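Local atomic coordinates of putative lipoprotein (Bacteroides ovatus, PDB entry 3OQQ), a protein that is of unknown function but binds calcium ions in the crystal and is probably an extracellular lipoprotein. Residues P136-L139 and D144-F147; I269-L274 and L299-R304; N331-F336 and G385-V390; G342-M347 and A351-Y356. All coordinates share one frame; numbering follows the deposited sequence.

Contact 1: P136-L139 and D144-F147; sequences PIQL and DEDF. With CA (calcium ion), chain B; CA (calcium ion), chain C.
Q138 enters the contact through its aliphatic part: CG lies 3.8 Å from OE2 of E145, the two side chains crossing at a slant. Its chain runs on extended, and its amide is held at both ends outside the contact, NE2 by the carbonyl of T383 and OE1 by the hydroxyl of S382. At L139 the backbone takes over. Its N donates to OE2 of E145 over 2.9 Å, reaching the anti side of the carboxylate from 34° out of its plane. The L139 side chain folds over the same carboxylate, CD1 coming within 3.6 Å of OE1 of E145 and within 3.8 Å of CB of D144. A bend at chi2 (-66°) turns the E145 carboxylate so that OE1 accepts from water 1 at 2.7 Å. That water is a ligand of one calcium ion and also accepts from N of D146. D146 OD1 bridges the two calcium ions, whose shells include E132, N148, D149, G186 O and E397. E145 is therefore a second-shell residue: it bonds to no metal itself, yet ties a calcium-bound water to the backbone of the loop between strands 122-131 and 150-161, and its charge probably polarises that water.

Contact 2: I269-L274 and L299-R304; sequences ITLDGL and LRAEVR
I269 and V303 meet tip to tip across the gap between two sheets, CG2 of I269 standing 4.0 Å from CG2 of V303. In I269 the CG2 methyl is anti to the backbone N while CG1 lies beside it (chi1 -60°), and the extended CG1 arm then carries CD1 to 4.1 Å from CG1 of V303 as well. V303 thus presents both of its methyls to the isoleucine. Two residues along, L271 has its CG anti to the backbone N (chi1 177°), which lifts the whole isobutyl group off its strand toward the other sheet. Its fork straddles A301, CD1 and CD2 each lying 4.2 Å from the CB of A301. CD2 of L271 also comes to 4.3 Å from CG of L299, a leucine with nearly the same side-chain conformation.

Strand 266-272 belongs to the six-stranded antiparallel sheet and strand 298-307 to the sheet facing it; the axes of 269-272 and 299-304 pass 8.6 Å apart at 157°, nearly antiparallel, in a face-to-face, sandwich-like packing. L178, V182, L212 and L257 extend the apolar layer. R300 and R304 belong to the alternate set on the outer face, where they form salt bridges to D181 and E175. No hydrogen bond joins the two segments, so they are held by dispersion and by burial of apolar surface, with the polar side chains of both strands turned away from the interface.

Contact 3: N331-F336 and G385-V390; sequences NRQNFF and GVKLPV
K387 leaves its backbone with CG anti to N (chi1 -173°), runs straight to CD, and then bends sharply at chi3 (86°), which swings NZ across to the Q333 amide. Q333 meets it with a side chain that is extended beyond CG and crosses the lysine at about a right angle. The contact spans two sheets: strand 333-339 is part of the six-stranded antiparallel sheet, while strand 385-388 pairs with strand 122-131 in the other layer. An inverse gamma turn centred on N334 lies at the start of the first strand and is closed by a weak bond from N of F335 to O of Q333.

K387 NZ donates to OE1 of Q333 over 2.6 Å, approaching 40° above the carbonyl plane and so not along a lone pair. The hydroxyl of T330 is a second partner and water 4 a third, at 2.7 Å from NZ. If the amine is protonated, as is likely, these three would account for its N-H groups at a buried position. The Q333 amide is fixed at its other end too, since NE2 donates to the carbonyl of L326 and to OD1 of N125; that orientation keeps OE1 turned to the lysine. The aliphatic part of K387 uses F335: CD lies 3.5 Å from CE2 of the ring, the chain crossing the phenylalanine side chain at about a right angle, with V129 and V195 as further neighbours of the ring. Water 4 completes the bridge by donating to O of Q333 over 2.5 Å.

Contact 4: G342-M347 and A351-Y356; sequences GKEIHM and APTSAY
Hydrogen bonds converge on the carboxylate of E344. T353 grips both oxygens: its OG1 donates to OE1 at 2.8 Å and its N to OE2 at 2.8 Å in a nearly straight bond (172°), each oxygen of E344 accepting through its syn lone pair. OE2 also accepts from NE2 of H346 at 2.5 Å, on the anti side and tilted 32° out of the carboxylate plane, though the oxygen lies close to the imidazole plane. N334 binds ND1 of H346. OE1 further binds a triethylene glycol, probably from the crystallisation liquor.

This His-carboxylate pair sits on the second strand of a beta hairpin, 333-339 and 343-346, where G342 and K343 both face V339 in a G1 beta bulge. The loop 351-356 folds back over that strand on its way to helix 357-364.

Face contacts complete the fit. CB of E344 lies over the face of Y356, 3.7 Å from the ring centroid in a CH-pi contact; chi1 (-157°) sends the carboxylate on toward T353. The A351 carbonyl oxygen stands over one face of H346, 3.1 Å from CE1, while F336 stacks with the same imidazole. At the far end of the tyrosine, OH rests 3.4 Å from CG of K343, which runs alongside.

In the fold
From the N terminus, contact 1 comes first and folds the calcium-binding loop between strands 122-131 and 150-161 back on itself. Contact 2 follows, closing the excursion between strands 266-272 and 298-307 and joining the two facing sheets. Contact 3 joins those layers again over a longer loop, from strand 333-339 to strand 385-388, and contact 4 is nested inside it; none of the four cross. Neighbouring contacts touch: F147 of contact 1 packs on G385 of contact 3, and T270 of contact 2 meets the ring of F336. Contacts 3 and 4 share the hairpin, and N334 of contact 3 also holds the A351 carbonyl of contact 4.

Contact 1: P136-L139 and D144-F147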
loop_
_atom_site.group_PDB
_atom_site.type_symbol
_atom_site.label_atom_id
_atom_site.label_comp_id
_atom_site.label_asym_id
_atom_site.label_seq_id
_atom_site.Cartn_x
_atom_site.Cartn_y
_atom_site.Cartn_z
ATOM N N PRO A 136 20.414 -11.768 1.927
ATOM C CA PRO A 136 20.198 -12.906 1.022
ATOM C C PRO A 136 20.080 -14.275 1.710
ATOM O O PRO A 136 20.119 -15.275 1.010
ATOM C CB PRO A 136 21.436 -12.832 0.114
ATOM C CG PRO A 136 22.504 -12.350 1.019
ATOM C CD PRO A 136 21.837 -11.363 1.933
ATOM N N ILE A 137 19.881 -14.326 3.045
ATOM C CA ILE A 137 19.731 -15.577 3.791
ATOM C C ILE A 137 18.242 -15.881 4.014
ATOM O O ILE A 137 17.461 -14.970 4.328
ATOM C CB ILE A 137 20.516 -15.543 5.134
ATOM C CG1 ILE A 137 22.024 -15.308 4.879
ATOM C CG2 ILE A 137 20.282 -16.852 5.967
ATOM C CD1 ILE A 137 22.795 -14.903 6.095
ATOM N N GLN A 138 17.868 -17.158 3.865
ATOM C CA GLN A 138 16.498 -17.651 4.043
ATOM C C GLN A 138 16.476 -19.147 4.275
ATOM O O GLN A 138 17.327 -19.858 3.740
ATOM C CB GLN A 138 15.656 -17.345 2.803
ATOM C CG GLN A 138 14.197 -17.000 3.120
ATOM C CD GLN A 138 13.446 -16.476 1.908
ATOM O OE1 GLN A 138 13.780 -16.768 0.761
ATOM N NE2 GLN A 138 12.358 -15.771 2.139
ATOM N N LEU A 139 15.483 -19.643 5.030
ATOM C CA LEU A 139 15.327 -21.085 5.208
ATOM C C LEU A 139 14.966 -21.712 3.855
ATOM O O LEU A 139 14.290 -21.050 3.060
ATOM C CB LEU A 139 14.213 -21.381 6.252
ATOM C CG LEU A 139 14.540 -21.097 7.717
ATOM C CD1 LEU A 139 13.266 -20.918 8.540
ATOM C CD2 LEU A 139 15.428 -22.192 8.311
ATOM N N ASP A 144 8.680 -20.964 6.370
ATOM C CA ASP A 144 8.912 -21.352 7.758
ATOM C C ASP A 144 9.440 -20.107 8.528
ATOM O O ASP A 144 9.550 -20.122 9.755
ATOM C CB ASP A 144 9.883 -22.543 7.858
ATOM C CG ASP A 144 9.185 -23.895 7.928
ATOM O OD1 ASP A 144 7.991 -23.935 8.295
ATOM O OD2 ASP A 144 9.847 -24.909 7.683
ATOM N N GLU A 145 9.753 -19.022 7.785
ATOM C CA GLU A 145 10.113 -17.711 8.353
ATOM C C GLU A 145 8.839 -17.123 8.934
ATOM O O GLU A 145 7.758 -17.565 8.533
ATOM C CB GLU A 145 10.719 -16.763 7.275
ATOM C CG GLU A 145 12.002 -17.251 6.604
ATOM C CD GLU A 145 13.270 -17.382 7.427
ATOM O OE1 GLU A 145 13.208 -17.286 8.672
ATOM O OE2 GLU A 145 14.333 -17.628 6.815
ATOM N N ASP A 146 8.935 -16.151 9.870
ATOM C CA ASP A 146 7.735 -15.607 10.503
ATOM C C ASP A 146 7.062 -14.443 9.715
ATOM O O ASP A 146 5.887 -14.143 9.973
ATOM C CB ASP A 146 7.988 -15.212 11.985
ATOM C CG ASP A 146 9.107 -14.228 12.326
ATOM O OD1 ASP A 146 9.721 -13.661 11.394
ATOM O OD2 ASP A 146 9.362 -14.024 13.524
ATOM N N PHE A 147 7.783 -13.811 8.773
ATOM C CA PHE A 147 7.289 -12.703 7.929
ATOM C C PHE A 147 6.683 -11.550 8.747
ATOM O O PHE A 147 5.704 -10.942 8.314
ATOM C CB PHE A 147 6.288 -13.182 6.855
ATOM C CG PHE A 147 7.001 -13.710 5.629
ATOM C CD1 PHE A 147 7.447 -15.036 5.577
ATOM C CD2 PHE A 147 7.276 -12.870 4.549
ATOM C CE1 PHE A 147 8.146 -15.514 4.460
ATOM C CE2 PHE A 147 7.971 -13.347 3.429
ATOM C CZ PHE A 147 8.410 -14.661 3.396
HETATM CA CA CA B . 10.460 -11.877 13.289
HETATM CA CA CA C . 11.945 -13.301 10.253
HETATM O O HOH W 1 11.952 -15.711 10.452
HETATM O O HOH W 2 12.705 -13.082 12.476
HETATM O O HOH W 3 14.326 -13.204 10.238
#

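Contact 2: I269-L274 and L299-R304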
loop_
_atom_site.group_PDB
_atom_site.type_symbol
_atom_site.label_atom_id
_atom_site.label_comp_id
_atom_site.label_asym_id
_atom_site.label_seq_id
_atom_site.Cartn_x
_atom_site.Cartn_y
_atom_site.Cartn_z
ATOM N N ILE A 269 10.060 7.257 -1.186
ATOM C CA ILE A 269 9.565 7.612 0.136
ATOM C C ILE A 269 10.143 6.668 1.182
ATOM O O ILE A 269 9.993 5.453 1.058
ATOM C CB ILE A 269 7.992 7.587 0.138
ATOM C CG1 ILE A 269 7.448 8.608 -0.897
ATOM C CG2 ILE A 269 7.414 7.882 1.560
ATOM C CD1 ILE A 269 5.977 8.561 -1.176
ATOM N N THR A 270 10.779 7.225 2.231
ATOM C CA THR A 270 11.307 6.377 3.309
ATOM C C THR A 270 10.865 6.878 4.689
ATOM O O THR A 270 10.860 8.082 4.947
ATOM C CB THR A 270 12.828 6.256 3.269
ATOM O OG1 THR A 270 13.385 7.555 3.363
ATOM C CG2 THR A 270 13.345 5.536 2.020
ATOM N N LEU A 271 10.523 5.928 5.566
ATOM C CA LEU A 271 10.200 6.137 6.958
ATOM C C LEU A 271 11.281 5.458 7.776
ATOM O O LEU A 271 11.347 4.225 7.829
ATOM C CB LEU A 271 8.807 5.592 7.302
ATOM C CG LEU A 271 8.411 5.704 8.794
ATOM C CD1 LEU A 271 8.414 7.184 9.280
ATOM C CD2 LEU A 271 7.080 5.067 9.033
ATOM N N ASP A 272 12.171 6.272 8.353
ATOM C CA ASP A 272 13.313 5.823 9.162
ATOM C C ASP A 272 12.928 5.959 10.641
ATOM O O ASP A 272 11.966 6.676 10.943
ATOM C CB ASP A 272 14.513 6.690 8.775
ATOM C CG ASP A 272 15.909 6.278 9.223
ATOM O OD1 ASP A 272 16.032 5.302 10.019
ATOM O OD2 ASP A 272 16.860 6.937 8.812
ATOM N N GLY A 273 13.601 5.223 11.534
ATOM C CA GLY A 273 13.285 5.271 12.969
ATOM C C GLY A 273 12.645 4.037 13.571
ATOM O O GLY A 273 12.315 4.012 14.775
ATOM N N LEU A 274 12.455 2.989 12.726
ATOM C CA LEU A 274 11.849 1.722 13.121
ATOM C C LEU A 274 12.558 1.078 14.310
ATOM O O LEU A 274 11.900 0.443 15.124
ATOM C CB LEU A 274 11.828 0.712 11.946
ATOM C CG LEU A 274 11.085 1.084 10.678
ATOM C CD1 LEU A 274 11.000 -0.175 9.730
ATOM C CD2 LEU A 274 9.692 1.672 11.002
ATOM N N LEU A 299 2.645 4.443 14.291
ATOM C CA LEU A 299 3.515 5.471 13.687
ATOM C C LEU A 299 3.125 5.565 12.204
ATOM O O LEU A 299 3.136 4.555 11.498
ATOM C CB LEU A 299 5.021 5.168 13.877
ATOM C CG LEU A 299 6.039 6.040 13.077
ATOM C CD1 LEU A 299 5.920 7.547 13.434
ATOM C CD2 LEU A 299 7.466 5.600 13.362
ATOM N N ARG A 300 2.700 6.765 11.764
ATOM C CA ARG A 300 2.206 6.982 10.410
ATOM C C ARG A 300 3.030 7.990 9.640
ATOM O O ARG A 300 3.282 9.092 10.150
ATOM C CB ARG A 300 0.711 7.441 10.464
ATOM C CG ARG A 300 0.200 8.170 9.181
ATOM C CD ARG A 300 -1.303 8.383 9.189
ATOM N NE ARG A 300 -2.013 7.123 8.934
ATOM C CZ ARG A 300 -3.305 7.030 8.613
ATOM N NH1 ARG A 300 -4.060 8.121 8.531
ATOM N NH2 ARG A 300 -3.849 5.846 8.369
ATOM N N ALA A 301 3.433 7.624 8.400
ATOM C CA ALA A 301 3.990 8.566 7.441
ATOM C C ALA A 301 2.852 8.909 6.466
ATOM O O ALA A 301 2.151 8.004 5.989
ATOM C CB ALA A 301 5.206 7.997 6.704
ATOM N N GLU A 302 2.607 10.203 6.236
ATOM C CA GLU A 302 1.539 10.620 5.330
ATOM C C GLU A 302 2.118 11.547 4.272
ATOM O O GLU A 302 2.788 12.525 4.608
ATOM C CB GLU A 302 0.375 11.276 6.073
ATOM C CG GLU A 302 -0.785 11.612 5.144
ATOM C CD GLU A 302 -1.910 12.388 5.795
ATOM O OE1 GLU A 302 -2.799 11.745 6.396
ATOM O OE2 GLU A 302 -1.894 13.636 5.723
ATOM N N VAL A 303 1.900 11.204 2.993
ATOM C CA VAL A 303 2.458 11.963 1.870
ATOM C C VAL A 303 1.365 12.344 0.899
ATOM O O VAL A 303 0.631 11.490 0.400
ATOM C CB VAL A 303 3.583 11.186 1.132
ATOM C CG1 VAL A 303 4.200 12.043 0.013
ATOM C CG2 VAL A 303 4.671 10.705 2.097
ATOM N N ARG A 304 1.260 13.639 0.641
ATOM C CA ARG A 304 0.367 14.186 -0.364
ATOM C C ARG A 304 1.234 14.729 -1.494
ATOM O O ARG A 304 2.100 15.579 -1.255
ATOM C CB ARG A 304 -0.525 15.275 0.246
ATOM C CG ARG A 304 -1.587 15.807 -0.702
ATOM C CD ARG A 304 -2.356 16.904 -0.024
ATOM N NE ARG A 304 -3.263 17.602 -0.935
ATOM C CZ ARG A 304 -3.501 18.906 -0.883
ATOM N NH1 ARG A 304 -2.882 19.666 0.011
ATOM N NH2 ARG A 304 -4.352 19.467 -1.734
#

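Contact 3: N331-F336 and G385-V390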
loop_
_atom_site.group_PDB
_atom_site.type_symbol
_atom_site.label_atom_id
_atom_site.label_comp_id
_atom_site.label_asym_id
_atom_site.label_seq_id
_atom_site.Cartn_x
_atom_site.Cartn_y
_atom_site.Cartn_z
ATOM N N ASN A 331 2.608 -3.675 -9.713
ATOM C CA ASN A 331 4.061 -3.689 -9.910
ATOM C C ASN A 331 4.697 -2.304 -9.826
ATOM O O ASN A 331 5.917 -2.237 -9.742
ATOM C CB ASN A 331 4.431 -4.346 -11.228
ATOM C CG ASN A 331 3.915 -5.762 -11.353
ATOM O OD1 ASN A 331 3.093 -6.061 -12.213
ATOM N ND2 ASN A 331 4.355 -6.650 -10.473
ATOM N N ARG A 332 3.902 -1.224 -9.803
ATOM C CA ARG A 332 4.413 0.151 -9.676
ATOM C C ARG A 332 4.590 0.555 -8.178
ATOM O O ARG A 332 5.247 1.554 -7.874
ATOM C CB ARG A 332 3.498 1.150 -10.419
ATOM C CG ARG A 332 3.438 0.939 -11.932
ATOM C CD ARG A 332 4.604 1.540 -12.653
ATOM N NE ARG A 332 4.476 1.408 -14.105
ATOM C CZ ARG A 332 5.419 1.748 -14.981
ATOM N NH1 ARG A 332 6.573 2.260 -14.563
ATOM N NH2 ARG A 332 5.221 1.573 -16.280
ATOM N N GLN A 333 4.015 -0.239 -7.255
ATOM C CA GLN A 333 4.138 0.022 -5.833
ATOM C C GLN A 333 5.311 -0.785 -5.331
ATOM O O GLN A 333 5.150 -1.911 -4.881
ATOM C CB GLN A 333 2.837 -0.308 -5.093
ATOM C CG GLN A 333 1.576 0.232 -5.770
ATOM C CD GLN A 333 0.331 -0.284 -5.100
ATOM O OE1 GLN A 333 0.366 -1.223 -4.297
ATOM N NE2 GLN A 333 -0.800 0.319 -5.414
ATOM N N ASN A 334 6.508 -0.241 -5.513
ATOM C CA ASN A 334 7.718 -0.961 -5.176
ATOM C C ASN A 334 8.103 -0.717 -3.705
ATOM O O ASN A 334 8.966 0.099 -3.400
ATOM C CB ASN A 334 8.861 -0.604 -6.153
ATOM C CG ASN A 334 10.112 -1.408 -5.910
ATOM O OD1 ASN A 334 10.139 -2.294 -5.069
ATOM N ND2 ASN A 334 11.168 -1.124 -6.622
ATOM N N PHE A 335 7.459 -1.475 -2.814
ATOM C CA PHE A 335 7.699 -1.436 -1.377
ATOM C C PHE A 335 9.053 -2.058 -1.020
ATOM O O PHE A 335 9.528 -2.965 -1.704
ATOM C CB PHE A 335 6.572 -2.181 -0.628
ATOM C CG PHE A 335 5.253 -1.471 -0.749
ATOM C CD1 PHE A 335 5.028 -0.270 -0.091
ATOM C CD2 PHE A 335 4.232 -1.999 -1.526
ATOM C CE1 PHE A 335 3.808 0.403 -0.226
ATOM C CE2 PHE A 335 2.993 -1.348 -1.616
ATOM C CZ PHE A 335 2.800 -0.144 -0.989
ATOM N N PHE A 336 9.662 -1.568 0.061
ATOM C CA PHE A 336 10.964 -2.074 0.504
ATOM C C PHE A 336 11.204 -1.741 1.957
ATOM O O PHE A 336 10.523 -0.885 2.533
ATOM C CB PHE A 336 12.140 -1.493 -0.361
ATOM C CG PHE A 336 12.380 0.007 -0.305
ATOM C CD1 PHE A 336 11.734 0.865 -1.190
ATOM C CD2 PHE A 336 13.280 0.552 0.605
ATOM C CE1 PHE A 336 11.971 2.240 -1.157
ATOM C CE2 PHE A 336 13.522 1.928 0.636
ATOM C CZ PHE A 336 12.851 2.768 -0.231
ATOM N N GLY A 385 9.265 -10.831 0.919
ATOM C CA GLY A 385 8.151 -9.930 1.199
ATOM C C GLY A 385 6.875 -10.273 0.460
ATOM O O GLY A 385 6.914 -10.721 -0.689
ATOM N N VAL A 386 5.726 -10.009 1.103
ATOM C CA VAL A 386 4.395 -10.238 0.526
ATOM C C VAL A 386 3.492 -9.021 0.782
ATOM O O VAL A 386 3.646 -8.321 1.781
ATOM C CB VAL A 386 3.735 -11.563 1.020
ATOM C CG1 VAL A 386 4.439 -12.787 0.435
ATOM C CG2 VAL A 386 3.684 -11.649 2.546
ATOM N N LYS A 387 2.577 -8.757 -0.151
ATOM C CA LYS A 387 1.621 -7.659 -0.057
ATOM C C LYS A 387 0.239 -8.289 -0.021
ATOM O O LYS A 387 -0.178 -8.992 -0.954
ATOM C CB LYS A 387 1.798 -6.691 -1.225
ATOM C CG LYS A 387 0.961 -5.425 -1.112
ATOM C CD LYS A 387 1.394 -4.450 -2.201
ATOM C CE LYS A 387 0.700 -4.668 -3.517
ATOM N NZ LYS A 387 1.121 -3.654 -4.518
ATOM N N LEU A 388 -0.452 -8.062 1.094
ATOM C CA LEU A 388 -1.694 -8.753 1.422
ATOM C C LEU A 388 -2.893 -7.833 1.657
ATOM O O LEU A 388 -2.691 -6.656 1.951
ATOM C CB LEU A 388 -1.409 -9.551 2.739
ATOM C CG LEU A 388 -0.108 -10.390 2.790
ATOM C CD1 LEU A 388 0.028 -11.108 4.090
ATOM C CD2 LEU A 388 -0.052 -11.429 1.665
ATOM N N PRO A 389 -4.145 -8.368 1.678
ATOM C CA PRO A 389 -5.298 -7.528 2.079
ATOM C C PRO A 389 -5.029 -6.888 3.436
ATOM O O PRO A 389 -4.386 -7.501 4.299
ATOM C CB PRO A 389 -6.449 -8.533 2.109
ATOM C CG PRO A 389 -6.058 -9.541 1.069
ATOM C CD PRO A 389 -4.602 -9.748 1.355
ATOM N N VAL A 390 -5.450 -5.639 3.600
ATOM C CA VAL A 390 -5.086 -4.782 4.746
ATOM C C VAL A 390 -5.423 -5.414 6.115
ATOM O O VAL A 390 -4.623 -5.283 7.045
ATOM C CB VAL A 390 -5.622 -3.331 4.617
ATOM C CG1 VAL A 390 -7.153 -3.280 4.635
ATOM C CG2 VAL A 390 -4.997 -2.409 5.673
HETATM O O HOH W 4 3.768 -4.027 -4.609
#

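Contact 4: G342-M347 and A351-Y356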
loop_
_atom_site.group_PDB
_atom_site.type_symbol
_atom_site.label_atom_id
_atom_site.label_comp_id
_atom_site.label_asym_id
_atom_site.label_seq_id
_atom_site.Cartn_x
_atom_site.Cartn_y
_atom_site.Cartn_z
ATOM N N GLY A 342 22.366 -0.410 5.849
ATOM C CA GLY A 342 21.898 0.080 4.556
ATOM C C GLY A 342 21.475 -0.947 3.521
ATOM O O GLY A 342 21.151 -0.579 2.388
ATOM N N LYS A 343 21.481 -2.237 3.876
ATOM C CA LYS A 343 20.998 -3.285 2.991
ATOM C C LYS A 343 19.486 -3.054 2.729
ATOM O O LYS A 343 18.717 -2.853 3.665
ATOM C CB LYS A 343 21.248 -4.639 3.643
ATOM C CG LYS A 343 21.381 -5.803 2.700
ATOM C CD LYS A 343 21.077 -7.096 3.430
ATOM C CE LYS A 343 22.135 -7.520 4.417
ATOM N NZ LYS A 343 21.620 -8.569 5.324
ATOM N N GLU A 344 19.092 -3.040 1.459
ATOM C CA GLU A 344 17.744 -2.760 0.982
ATOM C C GLU A 344 17.104 -4.035 0.458
ATOM O O GLU A 344 17.700 -4.732 -0.370
ATOM C CB GLU A 344 17.864 -1.693 -0.123
ATOM C CG GLU A 344 16.640 -0.858 -0.418
ATOM C CD GLU A 344 16.849 -0.028 -1.669
ATOM O OE1 GLU A 344 17.436 1.071 -1.571
ATOM O OE2 GLU A 344 16.513 -0.524 -2.765
ATOM N N ILE A 345 15.898 -4.362 0.968
ATOM C CA ILE A 345 15.170 -5.576 0.587
ATOM C C ILE A 345 13.849 -5.182 -0.079
ATOM O O ILE A 345 13.141 -4.345 0.435
ATOM C CB ILE A 345 14.959 -6.506 1.830
ATOM C CG1 ILE A 345 16.300 -6.745 2.569
ATOM C CG2 ILE A 345 14.270 -7.853 1.460
ATOM C CD1 ILE A 345 16.201 -7.342 3.997
ATOM N N HIS A 346 13.541 -5.775 -1.231
ATOM C CA HIS A 346 12.276 -5.575 -1.937
ATOM C C HIS A 346 11.581 -6.941 -2.048
ATOM O O HIS A 346 12.201 -7.969 -1.760
ATOM C CB HIS A 346 12.530 -4.963 -3.333
ATOM C CG HIS A 346 13.092 -3.571 -3.299
ATOM N ND1 HIS A 346 12.357 -2.502 -3.732
ATOM C CD2 HIS A 346 14.310 -3.131 -2.901
ATOM C CE1 HIS A 346 13.139 -1.442 -3.596
ATOM N NE2 HIS A 346 14.319 -1.771 -3.086
HETATM N N MSE A 347 10.328 -6.967 -2.512
HETATM C CA MSE A 347 9.632 -8.243 -2.744
HETATM C C MSE A 347 10.134 -8.870 -4.058
HETATM O O MSE A 347 10.768 -8.188 -4.857
HETATM C CB MSE A 347 8.116 -8.041 -2.801
HETATM C CG MSE A 347 7.566 -7.405 -1.529
HETATM SE SE MSE A 347 5.650 -7.233 -1.509
HETATM C CE MSE A 347 5.464 -5.878 -2.862
ATOM N N ALA A 351 12.700 -4.239 -8.312
ATOM C CA ALA A 351 14.046 -3.681 -8.453
ATOM C C ALA A 351 14.542 -2.930 -7.223
ATOM O O ALA A 351 13.767 -2.240 -6.541
ATOM C CB ALA A 351 14.084 -2.723 -9.648
ATOM N N PRO A 352 15.859 -2.972 -6.970
ATOM C CA PRO A 352 16.413 -2.089 -5.924
ATOM C C PRO A 352 16.260 -0.635 -6.369
ATOM O O PRO A 352 16.065 -0.399 -7.562
ATOM C CB PRO A 352 17.905 -2.464 -5.913
ATOM C CG PRO A 352 18.174 -2.927 -7.297
ATOM C CD PRO A 352 16.938 -3.680 -7.694
ATOM N N THR A 353 16.392 0.332 -5.454
ATOM C CA THR A 353 16.396 1.727 -5.890
ATOM C C THR A 353 17.666 1.934 -6.727
ATOM O O THR A 353 18.611 1.158 -6.554
ATOM C CB THR A 353 16.362 2.679 -4.673
ATOM O OG1 THR A 353 17.573 2.519 -3.946
ATOM C CG2 THR A 353 15.161 2.449 -3.760
ATOM N N SER A 354 17.727 2.983 -7.575
ATOM C CA SER A 354 18.936 3.340 -8.356
ATOM C C SER A 354 20.169 3.507 -7.455
ATOM O O SER A 354 21.264 3.154 -7.860
ATOM C CB SER A 354 18.733 4.651 -9.115
ATOM O OG SER A 354 17.613 4.563 -9.974
ATOM N N ALA A 355 19.989 4.057 -6.247
ATOM C CA ALA A 355 21.076 4.281 -5.287
ATOM C C ALA A 355 21.644 2.964 -4.782
ATOM O O ALA A 355 22.847 2.850 -4.594
ATOM C CB ALA A 355 20.554 5.091 -4.110
ATOM N N TYR A 356 20.783 1.957 -4.587
ATOM C CA TYR A 356 21.239 0.671 -4.084
ATOM C C TYR A 356 21.647 -0.288 -5.190
ATOM O O TYR A 356 22.307 -1.296 -4.896
ATOM C CB TYR A 356 20.136 0.027 -3.220
ATOM C CG TYR A 356 20.638 -1.143 -2.418
ATOM C CD1 TYR A 356 21.603 -0.971 -1.428
ATOM C CD2 TYR A 356 20.202 -2.440 -2.691
ATOM C CE1 TYR A 356 22.103 -2.053 -0.712
ATOM C CE2 TYR A 356 20.704 -3.534 -1.983
ATOM C CZ TYR A 356 21.660 -3.334 -0.996
ATOM O OH TYR A 356 22.186 -4.392 -0.296
#